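Local structure of CocE/NonD family hydrolase (Staphylococcus aureus subsp. aureus COL, 3III) at residues G164-S169 with S314-Y319; T174-A179 with L262-S267; I190-L195 with E301-R306. The protein probably hydrolyses ester or amide bonds as an alpha/beta-hydrolase related to cocaine esterase and X-Pro dipeptidyl-peptidases. One frame throughout, in Å; residues are numbered along the deposited sequence.

Interaction 1: G164-S169 with S314-Y319. With PLM (palmitic acid), chain G.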
# COMPACT_ATOMS: atom_id res chain seq x y z
N GLY A 164 -13.14 16.29 -2.11
CA GLY A 164 -12.27 15.26 -2.61
C GLY A 164 -11.27 14.88 -1.50
O GLY A 164 -10.62 15.75 -0.86
N THR A 165 -11.08 13.59 -1.30
CA THR A 165 -10.11 13.12 -0.32
C THR A 165 -8.80 12.74 -0.95
O THR A 165 -8.74 12.39 -2.14
CB THR A 165 -10.68 11.95 0.48
OG1 THR A 165 -11.09 10.93 -0.41
CG2 THR A 165 -11.88 12.39 1.38
N ASN A 166 -7.72 12.85 -0.16
CA ASN A 166 -6.38 12.72 -0.73
C ASN A 166 -5.39 12.45 0.37
O ASN A 166 -5.46 13.08 1.42
CB ASN A 166 -6.02 14.05 -1.39
CG ASN A 166 -4.76 14.03 -2.22
OD1 ASN A 166 -3.97 13.08 -2.21
ND2 ASN A 166 -4.53 15.14 -2.96
N GLY A 167 -4.43 11.57 0.13
CA GLY A 167 -3.42 11.32 1.11
C GLY A 167 -2.83 9.90 1.01
O GLY A 167 -3.34 9.08 0.26
N VAL A 168 -1.79 9.66 1.81
CA VAL A 168 -0.93 8.47 1.70
C VAL A 168 -1.09 7.60 2.93
O VAL A 168 -1.26 8.13 4.06
CB VAL A 168 0.57 8.93 1.57
CG1 VAL A 168 1.51 7.74 1.48
CG2 VAL A 168 0.70 9.87 0.29
N SER A 169 -0.99 6.30 2.71
CA SER A 169 -0.88 5.26 3.74
C SER A 169 -2.17 5.28 4.59
O SER A 169 -3.23 5.06 4.05
CB SER A 169 0.40 5.45 4.56
OG SER A 169 0.53 4.39 5.50
N SER A 314 -4.91 18.08 -11.65
CA SER A 314 -5.66 18.01 -12.87
C SER A 314 -6.97 17.18 -12.65
O SER A 314 -8.05 17.58 -13.10
CB SER A 314 -4.81 17.44 -14.02
OG SER A 314 -5.68 17.25 -15.16
N PHE A 315 -6.86 16.10 -11.89
CA PHE A 315 -8.00 15.23 -11.54
C PHE A 315 -9.01 16.00 -10.69
O PHE A 315 -10.20 16.01 -11.00
CB PHE A 315 -7.45 14.02 -10.81
CG PHE A 315 -8.47 13.07 -10.23
CD1 PHE A 315 -9.26 12.26 -11.04
CD2 PHE A 315 -8.58 12.95 -8.85
CE1 PHE A 315 -10.15 11.35 -10.47
CE2 PHE A 315 -9.47 12.05 -8.27
CZ PHE A 315 -10.27 11.23 -9.11
N PHE A 316 -8.51 16.70 -9.69
CA PHE A 316 -9.40 17.48 -8.82
C PHE A 316 -9.99 18.72 -9.51
O PHE A 316 -11.09 19.09 -9.20
CB PHE A 316 -8.72 17.88 -7.52
CG PHE A 316 -8.77 16.83 -6.40
CD1 PHE A 316 -9.45 15.64 -6.51
CD2 PHE A 316 -8.06 17.08 -5.21
CE1 PHE A 316 -9.46 14.70 -5.45
CE2 PHE A 316 -8.12 16.22 -4.14
CZ PHE A 316 -8.81 14.99 -4.27
N ASP A 317 -9.25 19.35 -10.43
CA ASP A 317 -9.81 20.48 -11.15
C ASP A 317 -10.98 19.98 -11.99
O ASP A 317 -12.03 20.67 -12.12
CB ASP A 317 -8.79 21.11 -12.11
CG ASP A 317 -7.70 21.93 -11.43
OD1 ASP A 317 -7.81 22.28 -10.22
OD2 ASP A 317 -6.77 22.25 -12.17
N PHE A 318 -10.85 18.76 -12.54
CA PHE A 318 -12.00 18.20 -13.30
C PHE A 318 -13.18 17.89 -12.38
O PHE A 318 -14.31 18.26 -12.68
CB PHE A 318 -11.58 16.95 -14.06
CG PHE A 318 -12.60 16.46 -15.04
CD1 PHE A 318 -12.58 16.91 -16.35
CD2 PHE A 318 -13.55 15.53 -14.67
CE1 PHE A 318 -13.56 16.46 -17.31
CE2 PHE A 318 -14.50 15.05 -15.62
CZ PHE A 318 -14.48 15.52 -16.93
N TYR A 319 -12.94 17.17 -11.28
CA TYR A 319 -14.04 16.65 -10.44
C TYR A 319 -14.53 17.61 -9.37
O TYR A 319 -15.72 17.58 -9.06
CB TYR A 319 -13.74 15.22 -9.85
CG TYR A 319 -13.76 14.19 -10.93
CD1 TYR A 319 -14.95 13.83 -11.55
CD2 TYR A 319 -12.59 13.67 -11.43
CE1 TYR A 319 -14.97 12.95 -12.58
CE2 TYR A 319 -12.59 12.78 -12.46
CZ TYR A 319 -13.79 12.42 -13.05
OH TYR A 319 -13.81 11.58 -14.15
C1 PLM G . 2.55 4.83 8.01
O1 PLM G . 1.33 4.95 7.89
O2 PLM G . 3.20 4.52 7.00
C2 PLM G . 3.16 5.03 9.36
C3 PLM G . 4.68 5.09 9.30
C4 PLM G . 5.37 5.45 10.62
C5 PLM G . 6.88 5.80 10.46
C6 PLM G . 7.78 5.58 11.71
C7 PLM G . 8.70 6.71 12.22
C8 PLM G . 10.20 6.67 11.80
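Phe316 presents the end of its ring to the backbone of strand 162-168, where the carbonyl oxygen of Thr165 meets CZ at the edge, near the ring plane, with Thr165 O 3.4 Å from Phe316 CZ. CZ leads the approach, and Gly164 C and Asn166 ND2 come to it obliquely from opposite sides of the ring plane. The C atom of Gly164 is 3.7 Å from Phe316 CZ; having no side chain, this glycine lets the aromatic ring come up to the main chain. Across the plane, Asn166 ND2 is 3.9 Å from Phe316 CE2. The asparagine CG lies anti to its backbone N, which brings ND2 and CB of Asn166 alongside CE2, the amide plane nearly perpendicular to the ring at 87°. No hydrogen bond joins the two segments. The amide is instead gripped at both ends by other parts of the chain: OD1 by the hydroxyl of Tyr303 and ND2 by Gln312 OE1, which fixes its rotation. Thr165 points its side chain away from the helix, and its OG1 pairs with Gln175.

At the other end of the same segment, Ser169 sits directly before helix 170-179. Its phi/psi of 63/-119° in the sequence Gly167-Val168-Ser169 fits the nucleophile elbow of alpha/beta-hydrolases. Ser169 OG donates to O1 of the bound palmitic acid over 2.6 Å and also pairs with His274 NE2, while Tyr76 OH holds the ligand as well. Chemically, then, the buried helix contact is an aromatic ring packed on polar main chain and an amide without a hydrogen bond, its edge C-H groups probably complementing the Thr165 carbonyl; the directional bonds are reserved for the amide and the serine.

Interaction 2: T174-A179 with L262-S267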
# COMPACT_ATOMS: atom_id res chain seq x y z
N THR A 174 -8.18 5.09 4.92
CA THR A 174 -9.43 5.71 5.39
C THR A 174 -10.32 6.19 4.23
O THR A 174 -11.52 6.33 4.40
CB THR A 174 -9.18 6.86 6.35
OG1 THR A 174 -8.27 7.83 5.77
CG2 THR A 174 -8.59 6.38 7.67
N GLN A 175 -9.71 6.47 3.08
CA GLN A 175 -10.51 6.83 1.86
C GLN A 175 -11.20 5.63 1.29
O GLN A 175 -12.36 5.72 0.95
CB GLN A 175 -9.64 7.44 0.81
CG GLN A 175 -8.94 8.74 1.25
CD GLN A 175 -8.15 9.31 0.07
OE1 GLN A 175 -8.74 9.61 -0.97
NE2 GLN A 175 -6.82 9.48 0.25
N TRP A 176 -10.52 4.48 1.18
CA TRP A 176 -11.23 3.30 0.71
C TRP A 176 -12.42 3.05 1.62
O TRP A 176 -13.53 2.77 1.17
CB TRP A 176 -10.33 2.06 0.72
CG TRP A 176 -9.15 2.07 -0.24
CD1 TRP A 176 -7.83 1.90 0.11
CD2 TRP A 176 -9.18 2.16 -1.68
NE1 TRP A 176 -7.04 1.94 -1.01
CE2 TRP A 176 -7.84 2.04 -2.13
CE3 TRP A 176 -10.21 2.28 -2.65
CZ2 TRP A 176 -7.49 2.11 -3.48
CZ3 TRP A 176 -9.84 2.31 -4.00
CH2 TRP A 176 -8.50 2.23 -4.41
N TRP A 177 -12.17 3.11 2.91
CA TRP A 177 -13.25 2.96 3.90
C TRP A 177 -14.44 3.94 3.71
O TRP A 177 -15.58 3.50 3.52
CB TRP A 177 -12.70 2.99 5.35
CG TRP A 177 -12.41 1.58 5.84
CD1 TRP A 177 -11.19 1.01 6.06
CD2 TRP A 177 -13.39 0.57 6.13
NE1 TRP A 177 -11.35 -0.27 6.48
CE2 TRP A 177 -12.68 -0.58 6.52
CE3 TRP A 177 -14.78 0.51 6.08
CZ2 TRP A 177 -13.33 -1.77 6.87
CZ3 TRP A 177 -15.43 -0.65 6.44
CH2 TRP A 177 -14.72 -1.77 6.83
N VAL A 178 -14.19 5.24 3.78
CA VAL A 178 -15.34 6.20 3.74
C VAL A 178 -16.05 6.14 2.38
O VAL A 178 -17.28 6.23 2.29
CB VAL A 178 -14.90 7.63 4.15
CG1 VAL A 178 -14.12 8.35 3.02
CG2 VAL A 178 -16.09 8.43 4.60
N ALA A 179 -15.30 5.92 1.31
CA ALA A 179 -15.90 5.84 -0.03
C ALA A 179 -16.86 4.65 -0.15
O ALA A 179 -17.84 4.71 -0.93
CB ALA A 179 -14.83 5.80 -1.15
N LEU A 262 -12.16 8.15 -9.13
CA LEU A 262 -11.04 7.53 -8.42
C LEU A 262 -9.71 7.62 -9.18
O LEU A 262 -9.63 7.27 -10.33
CB LEU A 262 -11.40 6.02 -8.21
CG LEU A 262 -10.29 5.08 -7.79
CD1 LEU A 262 -9.80 5.51 -6.38
CD2 LEU A 262 -10.78 3.63 -7.70
N LEU A 263 -8.70 8.16 -8.50
CA LEU A 263 -7.31 8.13 -8.90
C LEU A 263 -6.52 7.36 -7.83
O LEU A 263 -6.32 7.83 -6.73
CB LEU A 263 -6.79 9.57 -9.09
CG LEU A 263 -5.29 9.69 -9.37
CD1 LEU A 263 -4.83 8.97 -10.67
CD2 LEU A 263 -4.80 11.17 -9.42
N THR A 264 -6.10 6.13 -8.16
CA THR A 264 -5.34 5.29 -7.28
C THR A 264 -3.88 5.36 -7.58
O THR A 264 -3.49 5.34 -8.78
CB THR A 264 -5.78 3.82 -7.47
OG1 THR A 264 -7.20 3.75 -7.25
CG2 THR A 264 -5.02 2.87 -6.49
N CYS A 265 -3.04 5.42 -6.56
CA CYS A 265 -1.63 5.10 -6.78
C CYS A 265 -1.34 3.79 -6.08
O CYS A 265 -1.71 3.61 -4.90
CB CYS A 265 -0.69 6.21 -6.29
SG CYS A 265 1.02 5.69 -6.38
N ALA A 266 -0.70 2.88 -6.81
CA ALA A 266 -0.04 1.66 -6.31
C ALA A 266 1.45 1.73 -6.60
O ALA A 266 1.88 2.43 -7.54
CB ALA A 266 -0.62 0.39 -6.97
N SER A 267 2.26 0.98 -5.86
CA SER A 267 3.69 0.99 -6.09
C SER A 267 4.20 -0.43 -6.03
O SER A 267 3.84 -1.18 -5.14
CB SER A 267 4.40 1.85 -5.08
OG SER A 267 5.79 1.91 -5.33
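Trp176 sets CG anti to its carbonyl carbon (chi1 -66°), and this swings the indole out from helix 170-179 until the far corner of its six-membered ring meets strand 262-267. On the strand, Leu262 has CG anti to the backbone N (chi1 166°), which lifts both methyl groups towards the indole, whereas Thr264 offers its hydroxyl and CG2 together. The leucine crosses the indole at about a right angle: Leu262 CD1 and Trp176 CZ3 are 4.0 Å apart, and CD2 is equally near the same carbon. Thr264 also lies at about a right angle to the indole, with its OG1 3.5 Å from Trp176 CH2 and its CG2 4.0 Å from Trp176 CZ2. These are van der Waals contacts, and no hydrogen bond links the segments.

The polar edge of the indole is used differently. Trp176 NE1 donates to the carbonyl oxygen of Gly194, which anchors the five-membered ring while the benzo end settles on the two strand side chains. Pro191 also touches the indole, so that one residue of the helix reaches past strand 186-192 to the strand beside it. The preceding residue, Gln175, donates through NE2 to Ile190 O on strand 186-192 and to Leu171 O in its own helix. All three touching residues are buried. The succession of strand 162-168, nucleophile-elbow turn and helix 170-179, with the helix packed on strands 186-192 and 262-267, is that of the alpha/beta-hydrolases.

Interaction 3: I190-L195 with E301-R306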
# COMPACT_ATOMS: atom_id res chain seq x y z
N ILE A 190 -8.38 10.24 -3.99
CA ILE A 190 -7.00 9.93 -4.37
C ILE A 190 -6.37 9.09 -3.23
O ILE A 190 -5.64 9.63 -2.35
CB ILE A 190 -6.18 11.19 -4.64
CG1 ILE A 190 -6.89 12.12 -5.66
CG2 ILE A 190 -4.77 10.83 -5.17
CD1 ILE A 190 -6.14 13.43 -5.87
N PRO A 191 -6.70 7.79 -3.18
CA PRO A 191 -6.04 6.92 -2.21
C PRO A 191 -4.63 6.61 -2.74
O PRO A 191 -4.45 5.75 -3.62
CB PRO A 191 -6.92 5.68 -2.21
CG PRO A 191 -7.56 5.67 -3.58
CD PRO A 191 -7.83 7.09 -3.86
N TRP A 192 -3.66 7.37 -2.26
CA TRP A 192 -2.32 7.28 -2.76
C TRP A 192 -1.53 6.28 -1.90
O TRP A 192 -0.87 6.65 -0.93
CB TRP A 192 -1.65 8.67 -2.76
CG TRP A 192 -0.45 8.70 -3.66
CD1 TRP A 192 0.80 8.21 -3.38
CD2 TRP A 192 -0.36 9.25 -4.99
NE1 TRP A 192 1.65 8.46 -4.43
CE2 TRP A 192 0.97 9.07 -5.43
CE3 TRP A 192 -1.27 9.87 -5.83
CZ2 TRP A 192 1.41 9.47 -6.71
CZ3 TRP A 192 -0.85 10.27 -7.08
CH2 TRP A 192 0.48 10.05 -7.54
N GLU A 193 -1.59 5.01 -2.31
CA GLU A 193 -0.98 3.87 -1.56
C GLU A 193 -1.73 3.59 -0.25
O GLU A 193 -1.39 4.12 0.82
CB GLU A 193 0.51 4.03 -1.31
CG GLU A 193 1.33 4.07 -2.63
CD GLU A 193 2.69 3.49 -2.47
OE1 GLU A 193 3.67 4.26 -2.62
OE2 GLU A 193 2.75 2.27 -2.20
N GLY A 194 -2.76 2.75 -0.36
CA GLY A 194 -3.43 2.25 0.84
C GLY A 194 -4.01 0.86 0.72
O GLY A 194 -4.75 0.55 -0.21
N LEU A 195 -3.73 0.05 1.75
CA LEU A 195 -4.34 -1.25 1.90
C LEU A 195 -5.83 -1.11 2.20
O LEU A 195 -6.34 -0.04 2.49
CB LEU A 195 -3.65 -2.04 3.03
CG LEU A 195 -3.70 -1.49 4.46
CD1 LEU A 195 -4.90 -1.92 5.20
CD2 LEU A 195 -2.39 -1.92 5.21
N GLU A 301 8.02 10.33 -1.32
CA GLU A 301 8.73 11.08 -2.36
C GLU A 301 7.89 11.23 -3.66
O GLU A 301 7.76 12.33 -4.22
CB GLU A 301 10.07 10.43 -2.63
CG GLU A 301 10.82 11.02 -3.88
CD GLU A 301 12.07 10.22 -4.16
OE1 GLU A 301 13.04 10.32 -3.33
OE2 GLU A 301 12.08 9.51 -5.18
N SER A 302 7.26 10.15 -4.11
CA SER A 302 6.51 10.20 -5.32
C SER A 302 5.19 11.02 -5.14
O SER A 302 4.79 11.71 -6.08
CB SER A 302 6.20 8.81 -5.86
OG SER A 302 7.35 8.02 -6.15
N TYR A 303 4.55 10.93 -3.97
CA TYR A 303 3.34 11.66 -3.69
C TYR A 303 3.53 13.16 -3.83
O TYR A 303 2.73 13.86 -4.48
CB TYR A 303 2.85 11.34 -2.28
CG TYR A 303 1.62 12.09 -1.89
CD1 TYR A 303 0.42 11.81 -2.50
CD2 TYR A 303 1.66 13.03 -0.86
CE1 TYR A 303 -0.72 12.48 -2.13
CE2 TYR A 303 0.52 13.73 -0.49
CZ TYR A 303 -0.68 13.44 -1.15
OH TYR A 303 -1.84 14.05 -0.78
N TYR A 304 4.65 13.64 -3.29
CA TYR A 304 4.94 15.07 -3.22
C TYR A 304 5.73 15.58 -4.40
O TYR A 304 5.95 16.77 -4.50
CB TYR A 304 5.74 15.34 -1.93
CG TYR A 304 4.87 15.27 -0.69
CD1 TYR A 304 3.81 16.12 -0.52
CD2 TYR A 304 5.10 14.30 0.27
CE1 TYR A 304 2.95 16.02 0.61
CE2 TYR A 304 4.32 14.22 1.40
CZ TYR A 304 3.24 15.07 1.57
OH TYR A 304 2.48 14.92 2.71
N ALA A 305 6.13 14.70 -5.30
CA ALA A 305 6.86 15.13 -6.49
C ALA A 305 5.97 16.04 -7.31
O ALA A 305 4.76 15.78 -7.47
CB ALA A 305 7.25 13.90 -7.37
N ARG A 306 6.54 17.10 -7.86
CA ARG A 306 5.74 18.10 -8.57
C ARG A 306 4.88 17.48 -9.70
O ARG A 306 3.73 17.86 -9.84
CB ARG A 306 6.63 19.23 -9.11
CG ARG A 306 5.86 20.42 -9.78
CD ARG A 306 4.91 21.11 -8.80
NE ARG A 306 4.35 22.35 -9.32
CZ ARG A 306 4.99 23.52 -9.36
NH1 ARG A 306 4.34 24.60 -9.86
NH2 ARG A 306 6.22 23.63 -8.87
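The indole of Trp192 is covered on one face by Tyr303, whose CD1 stands 3.4 Å above the plane, displaced towards the rim. The opposite face rests on Cys265 of the adjacent strand, with Cys265 CB only 3.3 Å from Trp192 CD2, and Ile190 CG2 lies at an edge, in the ring plane. Tyr303 meets the indole edge-to-face: its ring and the five-membered ring have centroids 5.0 Å apart and planes inclined at 66°. The tyrosine CB joins in through a CH-pi contact, 4.1 Å from the centroid of the five-membered ring of Trp192 and 25° off its normal. Thus the start of the tyrosine side chain and one edge of its ring both lie over the pyrrole part of the indole. The other edge of the Tyr303 ring serves Tyr304, for Tyr303 CD2 lies 3.4 Å above the centre of the Tyr304 ring.

With CG anti to the backbone N (chi1 -162°), Trp192 directs its indole toward the helix, where the face receives Tyr303. Strand 186-192 belongs to the parallel part of the central mixed sheet of the alpha/beta-hydrolase fold, and helix 299-304 lies against its C-terminal end, where the active site of these enzymes is found. The side chain of Trp192 is about 11 Å from the bound palmitic acid.

Towards the benzo end of the indole, the carbonyl oxygen of Ser302 is 4.1 Å from Trp192 CZ2, a loose contact; that oxygen accepts a hydrogen bond from Asn308 ND2, and Ser302 OG pairs with the carbonyl of Lys298.

In the fold
The three contacts share the central mixed sheet, their centres about 10 Å apart, and engage its adjacent parallel strands 162-168, 186-192 and 262-267. Interactions 1 and 3 lie on one side, beneath the consecutive helices 306-319 and 299-304; interaction 2 lies on the other, beneath helix 170-179. Along the chain, the loop between the segments of interaction 1 encloses the other two, whose own segments alternate. Backbone hydrogen bonds between neighbouring strands connect them: Thr165 with Ile190 joins interactions 1 and 3, and Pro191 with Cys265 joins interactions 3 and 2. Residues far apart in sequence are thereby gathered into one layered hydrolase core, close to the turn at which Ser169 holds palmitic acid.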